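Local atomic coordinates of putative glycosyltransferase (GalT1) (Streptococcus parasanguinis, PDB entry 4PHR), a protein that is probably a glycosyltransferase, its GT-D-fold domain binding UDP together with a manganese ion. Residues 36-41 / 58-63; 77-82 / 96-101; 131-136 / 234-239. All blocks are in the same frame, centred on the assembly; numbering follows the deposited sequence.

Interaction 1. Residues 36-41 / 58-63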
# COMPACT_ATOMS: atom_id res chain seq x y z
N ASP A 36 7.52 -4.80 4.26
CA ASP A 36 8.86 -4.99 4.80
C ASP A 36 9.49 -3.68 5.28
O ASP A 36 10.15 -3.65 6.31
CB ASP A 36 9.76 -5.69 3.78
CG ASP A 36 9.92 -4.90 2.51
OD1 ASP A 36 11.06 -4.51 2.18
OD2 ASP A 36 8.88 -4.66 1.86
N GLY A 37 9.26 -2.60 4.54
CA GLY A 37 9.80 -1.30 4.89
C GLY A 37 9.28 -0.77 6.22
O GLY A 37 10.01 -0.13 6.98
N GLU A 38 8.01 -1.02 6.51
CA GLU A 38 7.46 -0.58 7.79
C GLU A 38 8.12 -1.29 8.96
O GLU A 38 8.38 -0.67 10.00
CB GLU A 38 5.94 -0.78 7.84
CG GLU A 38 5.19 0.28 7.03
CD GLU A 38 5.53 0.22 5.55
OE1 GLU A 38 5.44 -0.89 4.96
OE2 GLU A 38 5.91 1.27 4.98
N ILE A 39 8.39 -2.59 8.80
CA ILE A 39 9.05 -3.33 9.87
C ILE A 39 10.49 -2.84 10.03
O ILE A 39 10.97 -2.66 11.16
CB ILE A 39 9.05 -4.85 9.61
CG1 ILE A 39 7.68 -5.34 9.15
CG2 ILE A 39 9.55 -5.59 10.83
CD1 ILE A 39 6.56 -4.95 10.05
N ASP A 40 11.17 -2.60 8.91
CA ASP A 40 12.52 -2.03 8.95
C ASP A 40 12.51 -0.71 9.73
O ASP A 40 13.35 -0.49 10.61
CB ASP A 40 13.05 -1.77 7.54
CG ASP A 40 13.39 -3.04 6.77
OD1 ASP A 40 13.38 -3.00 5.52
OD2 ASP A 40 13.69 -4.09 7.39
N LEU A 41 11.57 0.17 9.40
CA LEU A 41 11.47 1.46 10.08
C LEU A 41 11.18 1.32 11.57
O LEU A 41 11.81 1.98 12.40
CB LEU A 41 10.38 2.32 9.44
CG LEU A 41 10.73 3.14 8.21
CD1 LEU A 41 9.45 3.56 7.52
CD2 LEU A 41 11.53 4.35 8.62
N LYS A 58 7.19 5.05 16.20
CA LYS A 58 6.26 4.87 17.29
C LYS A 58 4.80 4.79 16.84
O LYS A 58 4.04 3.93 17.29
CB LYS A 58 6.45 5.97 18.33
CG LYS A 58 5.50 5.89 19.51
CD LYS A 58 5.81 6.97 20.53
CE LYS A 58 4.80 6.98 21.66
NZ LYS A 58 4.89 5.76 22.51
N ARG A 59 4.40 5.68 15.93
CA ARG A 59 3.03 5.65 15.39
C ARG A 59 2.76 4.31 14.70
O ARG A 59 1.70 3.71 14.89
CB ARG A 59 2.79 6.80 14.41
CG ARG A 59 2.57 8.15 15.08
CD ARG A 59 1.34 8.16 16.00
NE ARG A 59 0.07 8.13 15.27
CZ ARG A 59 -0.85 7.17 15.39
NH1 ARG A 59 -0.67 6.15 16.21
NH2 ARG A 59 -1.97 7.24 14.68
N LEU A 60 3.71 3.85 13.89
CA LEU A 60 3.55 2.58 13.18
C LEU A 60 3.34 1.43 14.18
O LEU A 60 2.47 0.58 13.97
CB LEU A 60 4.76 2.30 12.29
CG LEU A 60 4.87 3.18 11.03
CD1 LEU A 60 6.17 2.89 10.30
CD2 LEU A 60 3.67 2.98 10.11
N GLN A 61 4.12 1.42 15.25
CA GLN A 61 3.96 0.38 16.27
C GLN A 61 2.58 0.44 16.92
O GLN A 61 1.94 -0.59 17.16
CB GLN A 61 5.06 0.51 17.34
CG GLN A 61 6.43 0.12 16.84
CD GLN A 61 7.56 0.62 17.73
OE1 GLN A 61 7.35 1.45 18.61
NE2 GLN A 61 8.76 0.11 17.50
N GLN A 62 2.10 1.65 17.20
CA GLN A 62 0.77 1.82 17.77
C GLN A 62 -0.32 1.33 16.82
O GLN A 62 -1.26 0.65 17.22
CB GLN A 62 0.53 3.29 18.11
CG GLN A 62 1.41 3.82 19.23
CD GLN A 62 1.27 5.31 19.40
OE1 GLN A 62 0.94 6.04 18.45
NE2 GLN A 62 1.52 5.78 20.61
N ILE A 63 -0.19 1.67 15.55
CA ILE A 63 -1.19 1.30 14.57
C ILE A 63 -1.26 -0.22 14.41
O ILE A 63 -2.35 -0.80 14.33
CB ILE A 63 -0.95 2.00 13.22
CG1 ILE A 63 -1.08 3.52 13.39
CG2 ILE A 63 -1.91 1.49 12.16
CD1 ILE A 63 -0.37 4.32 12.33

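Interaction 2. Residues 77-82 / 96-101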
# COMPACT_ATOMS: atom_id res chain seq x y z
N PRO A 77 2.09 -8.90 5.17
CA PRO A 77 2.45 -9.65 3.97
C PRO A 77 1.86 -11.06 4.00
O PRO A 77 1.91 -11.73 5.03
CB PRO A 77 3.98 -9.68 4.02
CG PRO A 77 4.37 -8.48 4.88
CD PRO A 77 3.28 -8.45 5.92
N ASP A 78 1.31 -11.51 2.88
CA ASP A 78 0.61 -12.79 2.86
C ASP A 78 1.62 -13.88 2.50
O ASP A 78 1.63 -14.40 1.39
CB ASP A 78 -0.55 -12.73 1.86
CG ASP A 78 -1.39 -13.99 1.84
OD1 ASP A 78 -1.14 -14.89 2.66
OD2 ASP A 78 -2.31 -14.06 1.00
N VAL A 79 2.48 -14.21 3.46
CA VAL A 79 3.65 -15.04 3.19
C VAL A 79 3.84 -16.13 4.24
O VAL A 79 4.83 -16.87 4.20
CB VAL A 79 4.93 -14.19 3.13
CG1 VAL A 79 4.85 -13.17 2.01
CG2 VAL A 79 5.20 -13.51 4.46
N PHE A 80 2.90 -16.23 5.16
CA PHE A 80 3.05 -17.14 6.29
C PHE A 80 2.48 -18.53 6.01
O PHE A 80 2.86 -19.50 6.66
CB PHE A 80 2.45 -16.50 7.55
CG PHE A 80 3.11 -15.21 7.89
CD1 PHE A 80 4.40 -15.19 8.41
CD2 PHE A 80 2.47 -14.01 7.66
CE1 PHE A 80 5.02 -14.01 8.71
CE2 PHE A 80 3.10 -12.81 7.95
CZ PHE A 80 4.37 -12.81 8.48
N SER A 81 1.60 -18.60 5.02
CA SER A 81 1.13 -19.88 4.50
C SER A 81 1.06 -19.80 2.98
O SER A 81 0.94 -18.71 2.41
CB SER A 81 -0.25 -20.23 5.07
OG SER A 81 -0.16 -20.57 6.45
N ASN A 82 1.17 -20.94 2.33
CA ASN A 82 1.06 -21.02 0.88
C ASN A 82 2.04 -20.08 0.19
O ASN A 82 1.69 -19.34 -0.73
CB ASN A 82 -0.39 -20.77 0.43
CG ASN A 82 -0.66 -21.31 -0.96
OD1 ASN A 82 0.15 -22.05 -1.52
ND2 ASN A 82 -1.82 -20.96 -1.52
N ARG A 96 13.54 -14.75 4.32
CA ARG A 96 14.65 -14.05 4.98
C ARG A 96 14.11 -12.94 5.88
O ARG A 96 14.59 -12.73 6.99
CB ARG A 96 15.63 -13.45 3.98
CG ARG A 96 16.46 -14.46 3.20
CD ARG A 96 17.55 -15.03 4.07
NE ARG A 96 17.10 -16.20 4.81
CZ ARG A 96 17.79 -16.77 5.79
NH1 ARG A 96 18.96 -16.27 6.16
NH2 ARG A 96 17.31 -17.83 6.39
N HIS A 97 13.10 -12.24 5.37
CA HIS A 97 12.51 -11.12 6.09
C HIS A 97 11.87 -11.56 7.39
O HIS A 97 12.18 -11.01 8.45
CB HIS A 97 11.47 -10.42 5.21
CG HIS A 97 10.66 -9.40 5.96
ND1 HIS A 97 11.13 -8.12 6.22
CD2 HIS A 97 9.43 -9.47 6.52
CE1 HIS A 97 10.21 -7.45 6.89
NE2 HIS A 97 9.17 -8.25 7.10
N PHE A 98 10.97 -12.53 7.34
CA PHE A 98 10.28 -12.86 8.57
C PHE A 98 11.14 -13.67 9.54
O PHE A 98 10.86 -13.68 10.74
CB PHE A 98 8.86 -13.42 8.36
CG PHE A 98 8.78 -14.73 7.62
CD1 PHE A 98 7.98 -14.85 6.50
CD2 PHE A 98 9.43 -15.86 8.10
CE1 PHE A 98 7.86 -16.06 5.83
CE2 PHE A 98 9.32 -17.07 7.43
CZ PHE A 98 8.53 -17.17 6.30
N LEU A 99 12.20 -14.29 9.04
CA LEU A 99 13.17 -14.92 9.94
C LEU A 99 13.99 -13.86 10.68
O LEU A 99 14.20 -13.95 11.90
CB LEU A 99 14.06 -15.91 9.18
CG LEU A 99 13.37 -17.22 8.77
CD1 LEU A 99 14.30 -18.09 7.91
CD2 LEU A 99 12.90 -17.99 10.00
N LYS A 100 14.43 -12.83 9.96
CA LYS A 100 15.13 -11.71 10.59
C LYS A 100 14.26 -11.09 11.69
O LYS A 100 14.73 -10.74 12.77
CB LYS A 100 15.50 -10.67 9.54
CG LYS A 100 16.12 -9.41 10.11
CD LYS A 100 16.49 -8.44 9.00
CE LYS A 100 17.09 -7.15 9.55
NZ LYS A 100 17.51 -6.23 8.45
N TYR A 101 12.96 -11.00 11.42
CA TYR A 101 12.05 -10.35 12.34
C TYR A 101 11.12 -11.34 13.05
O TYR A 101 9.98 -11.00 13.38
CB TYR A 101 11.23 -9.32 11.58
CG TYR A 101 12.06 -8.16 11.09
CD1 TYR A 101 12.70 -7.32 11.99
CD2 TYR A 101 12.21 -7.91 9.73
CE1 TYR A 101 13.46 -6.25 11.56
CE2 TYR A 101 12.98 -6.84 9.28
CZ TYR A 101 13.60 -6.01 10.21
OH TYR A 101 14.35 -4.94 9.77

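Interaction 3. Residues 131-136 / 234-239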
# COMPACT_ATOMS: atom_id res chain seq x y z
N PRO A 131 -5.27 -15.42 -11.91
CA PRO A 131 -6.27 -14.72 -11.10
C PRO A 131 -6.14 -13.20 -11.08
O PRO A 131 -7.01 -12.53 -10.52
CB PRO A 131 -6.02 -15.26 -9.69
CG PRO A 131 -4.59 -15.65 -9.69
CD PRO A 131 -4.32 -16.18 -11.08
N SER A 132 -5.08 -12.65 -11.68
CA SER A 132 -4.81 -11.22 -11.56
C SER A 132 -5.92 -10.36 -12.16
O SER A 132 -6.25 -9.31 -11.61
CB SER A 132 -3.46 -10.86 -12.19
OG SER A 132 -2.40 -11.44 -11.44
N GLU A 133 -6.51 -10.80 -13.26
CA GLU A 133 -7.59 -10.03 -13.87
C GLU A 133 -8.74 -9.88 -12.87
O GLU A 133 -9.27 -8.79 -12.69
CB GLU A 133 -8.07 -10.68 -15.16
CG GLU A 133 -9.23 -9.94 -15.81
CD GLU A 133 -9.55 -10.44 -17.20
OE1 GLU A 133 -9.05 -11.52 -17.58
OE2 GLU A 133 -10.32 -9.76 -17.92
N ALA A 134 -9.12 -10.98 -12.23
CA ALA A 134 -10.15 -10.94 -11.20
C ALA A 134 -9.77 -10.05 -10.01
O ALA A 134 -10.62 -9.35 -9.46
CB ALA A 134 -10.48 -12.34 -10.72
N TYR A 135 -8.50 -10.08 -9.61
CA TYR A 135 -8.04 -9.23 -8.51
C TYR A 135 -8.24 -7.75 -8.87
O TYR A 135 -8.76 -6.98 -8.06
CB TYR A 135 -6.57 -9.49 -8.17
CG TYR A 135 -6.26 -10.87 -7.63
CD1 TYR A 135 -7.26 -11.67 -7.06
CD2 TYR A 135 -4.97 -11.39 -7.68
CE1 TYR A 135 -6.97 -12.94 -6.57
CE2 TYR A 135 -4.67 -12.65 -7.19
CZ TYR A 135 -5.68 -13.42 -6.63
OH TYR A 135 -5.39 -14.68 -6.15
N PHE A 136 -7.82 -7.36 -10.06
CA PHE A 136 -7.91 -5.95 -10.46
C PHE A 136 -9.35 -5.51 -10.65
O PHE A 136 -9.71 -4.38 -10.33
CB PHE A 136 -7.07 -5.65 -11.71
CG PHE A 136 -5.60 -5.51 -11.42
CD1 PHE A 136 -5.13 -4.45 -10.66
CD2 PHE A 136 -4.69 -6.43 -11.91
CE1 PHE A 136 -3.78 -4.31 -10.38
CE2 PHE A 136 -3.34 -6.30 -11.65
CZ PHE A 136 -2.88 -5.24 -10.88
N GLU A 234 0.26 -1.46 -14.31
CA GLU A 234 0.99 -1.24 -15.56
C GLU A 234 1.67 -2.52 -16.03
O GLU A 234 1.63 -2.88 -17.20
CB GLU A 234 2.03 -0.13 -15.41
CG GLU A 234 1.45 1.26 -15.21
CD GLU A 234 1.27 2.02 -16.50
OE1 GLU A 234 1.65 1.49 -17.56
OE2 GLU A 234 0.75 3.15 -16.44
N TRP A 235 2.30 -3.24 -15.09
CA TRP A 235 2.95 -4.50 -15.44
C TRP A 235 1.92 -5.52 -15.95
O TRP A 235 2.15 -6.22 -16.94
CB TRP A 235 3.70 -5.06 -14.23
CG TRP A 235 4.94 -4.32 -13.89
CD1 TRP A 235 5.78 -3.67 -14.76
CD2 TRP A 235 5.52 -4.15 -12.59
NE1 TRP A 235 6.84 -3.12 -14.08
CE2 TRP A 235 6.70 -3.40 -12.74
CE3 TRP A 235 5.15 -4.57 -11.30
CZ2 TRP A 235 7.51 -3.05 -11.66
CZ3 TRP A 235 5.96 -4.22 -10.23
CH2 TRP A 235 7.12 -3.47 -10.42
N TYR A 236 0.78 -5.58 -15.27
CA TYR A 236 -0.31 -6.46 -15.67
C TYR A 236 -0.82 -6.14 -17.08
O TYR A 236 -1.03 -7.04 -17.91
CB TYR A 236 -1.44 -6.39 -14.63
CG TYR A 236 -2.79 -6.84 -15.13
CD1 TYR A 236 -3.76 -5.92 -15.51
CD2 TYR A 236 -3.10 -8.20 -15.22
CE1 TYR A 236 -5.00 -6.33 -15.97
CE2 TYR A 236 -4.34 -8.62 -15.68
CZ TYR A 236 -5.28 -7.68 -16.05
OH TYR A 236 -6.51 -8.09 -16.51
N GLU A 237 -1.00 -4.85 -17.39
CA GLU A 237 -1.57 -4.45 -18.68
C GLU A 237 -0.62 -4.76 -19.83
O GLU A 237 -1.05 -4.97 -20.96
CB GLU A 237 -1.93 -2.97 -18.68
CG GLU A 237 -3.10 -2.59 -17.79
CD GLU A 237 -4.44 -2.89 -18.42
OE1 GLU A 237 -5.05 -1.96 -18.99
OE2 GLU A 237 -4.89 -4.05 -18.35
N MET A 238 0.68 -4.76 -19.54
CA MET A 238 1.66 -5.06 -20.59
C MET A 238 2.07 -6.53 -20.61
O MET A 238 2.87 -6.95 -21.45
CB MET A 238 2.88 -4.14 -20.48
CG MET A 238 3.80 -4.43 -19.31
SD MET A 238 5.04 -3.14 -19.05
CE MET A 238 5.44 -2.72 -20.74
N GLY A 239 1.50 -7.33 -19.71
CA GLY A 239 1.82 -8.74 -19.62
C GLY A 239 3.26 -8.99 -19.22
O GLY A 239 3.87 -9.99 -19.62

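Interaction 1. Residues 36-41 / 58-63
Leu60 reaches from helix 58-63 to a place between Glu38 and Leu41, one turn apart on helix 36-41, and these three residues make the whole contact. A single methyl does the touching: CD1 of Leu60 lies 4.3 Å from CG of Glu38 and 4.3 Å from CB of Leu41, and it also comes to 4.2 Å from the backbone O of Glu38. CD1 stands anti to CA of its own residue (chi2 175°), which carries it across to the other helix; the branched, apolar end suits a place between the CG of Glu38 and the CB of Leu41, beside a backbone carbonyl. From Leu41 the part that meets it is CB, near the root of the side chain, and the side chain also touches Pro207 and Ile47.

Glu38 has two roles. Its CG offers hydrocarbon to Leu60, whereas the bent chain (chi2 63°, chi3 52°) brings the carboxylate back to the start of its own helix, where OE1 accepts a hydrogen bond from the backbone N of Gly35. The same side chain touches Lys210, a residue that binds UDP, and lies about 5 Å from the nucleotide and about 6 Å from the manganese ion. With no hydrogen bond or salt bridge between them, the two segments meet through light van der Waals contact, and helix 206-218 packs on both; Glu38 thus combines a hydrocarbon contact with a carboxylate bonded to Gly35, beside the nucleotide site.

Interaction 2. Residues 77-82 / 96-101
Val79 and Phe80, neighbours in the loop after strand 72-76, both pack against Phe98 of helix 96-100. The apolar contacts concentrate on one side of the Phe98 ring: its CD1 is 3.7 Å from CG2 of Val79 and 3.8 Å from CE1 of Phe80. The valine methyl is shared, because CG2 also sits 4.0 Å above the plane of the Phe80 ring, over its centre, so that one methyl packs on the Phe80 face and against CD1 of Phe98.

The aromatic pair is oblique, with centroids 5.4 Å apart and planes inclined at 34°. Phe98 holds CG between its backbone N and carbonyl carbon (chi1 64°), and this brings CB as well as the ring to Phe80, CB lying 3.9 Å from CE1. In the fold, the contact involves a loop at the start of the crossover from strand 72-76, through helices 88-100 and 102-108, to the parallel strand 115-116. An inverse gamma turn centred on Asp78 bends the chain just before Val79. Leu9 of helix 2-9 touches both phenylalanines, and Tyr105 packs edge-to-face with Phe80, an apolar setting that suits the two phenylalanines.

One polar atom joins the apolar group: the backbone O of Val79 is 3.5 Å from CE1 of Phe98.

Interaction 3. Residues 131-136 / 234-239
Tyr236 of helix 234-238 projects towards helix 132-136 and meets Ser132, Glu133 and Phe136 along its length. The aromatic part of the contact is with Phe136: the ring centroids are 4.8 Å apart and the planes inclined at 36°, an oblique pairing. CD2 of Phe136 lies over one face of the tyrosine ring, 3.7 Å above its plane and displaced towards the rim, while CE2 of Phe136 presses on CB of Tyr236 at 3.5 Å. Tyr236 holds CG opposite its backbone N (chi1 160°), which sends the ring across to the other helix.

The two helices run at 135° to each other, their axes 11.4 Å apart at the closest, a separation that tyrosine can span. They come from distant parts of the GT-D-fold chain, and the 97 residues between them include most of the five-stranded parallel sheet. Gly239 follows the last turn in a Schellman motif, its positive phi being easy for a residue without a side chain.

The remaining contacts are made chiefly by CB atoms of Ser132 and Glu133 against the tyrosine's ring and hydroxyl. CB of Ser132 touches CD2 of Tyr236 at 4.0 Å, its small size admitting the ring, and its OG bonds to the backbone O of Pro122. Further out, CB of Glu133 lies 3.3 Å from OH of Tyr236; the extended glutamate chain crosses the end of the ring, with its methylenes against the hydroxyl. Tyr233 adds an edge-to-face partner for Phe136.

In the fold
Along the chain the three contacts follow one another, each of the first two closing before the next opens. Interactions 1 and 2 are neighbours, with centres about 16 Å apart, and meet directly where helix 36-42 packs on the end of helix 88-100 and on Tyr101 just beyond it: Ile39 lies against His97 and Tyr101, and Asp40 OD2 is probably hydrogen-bonded to Tyr101 OH, at 2.6 Å. Both belong with the three-stranded parallel sheet. Interaction 3, centred about 29 Å from interaction 1 across the chain's centre and 24 Å from interaction 2, joins helices 132-140 and 229-238, between which four strands of the five-stranded sheet lie in sequence. All belong to the GT-D fold; interaction 1 is close to UDP and manganese, whereas interactions 2 and 3 lie farther out.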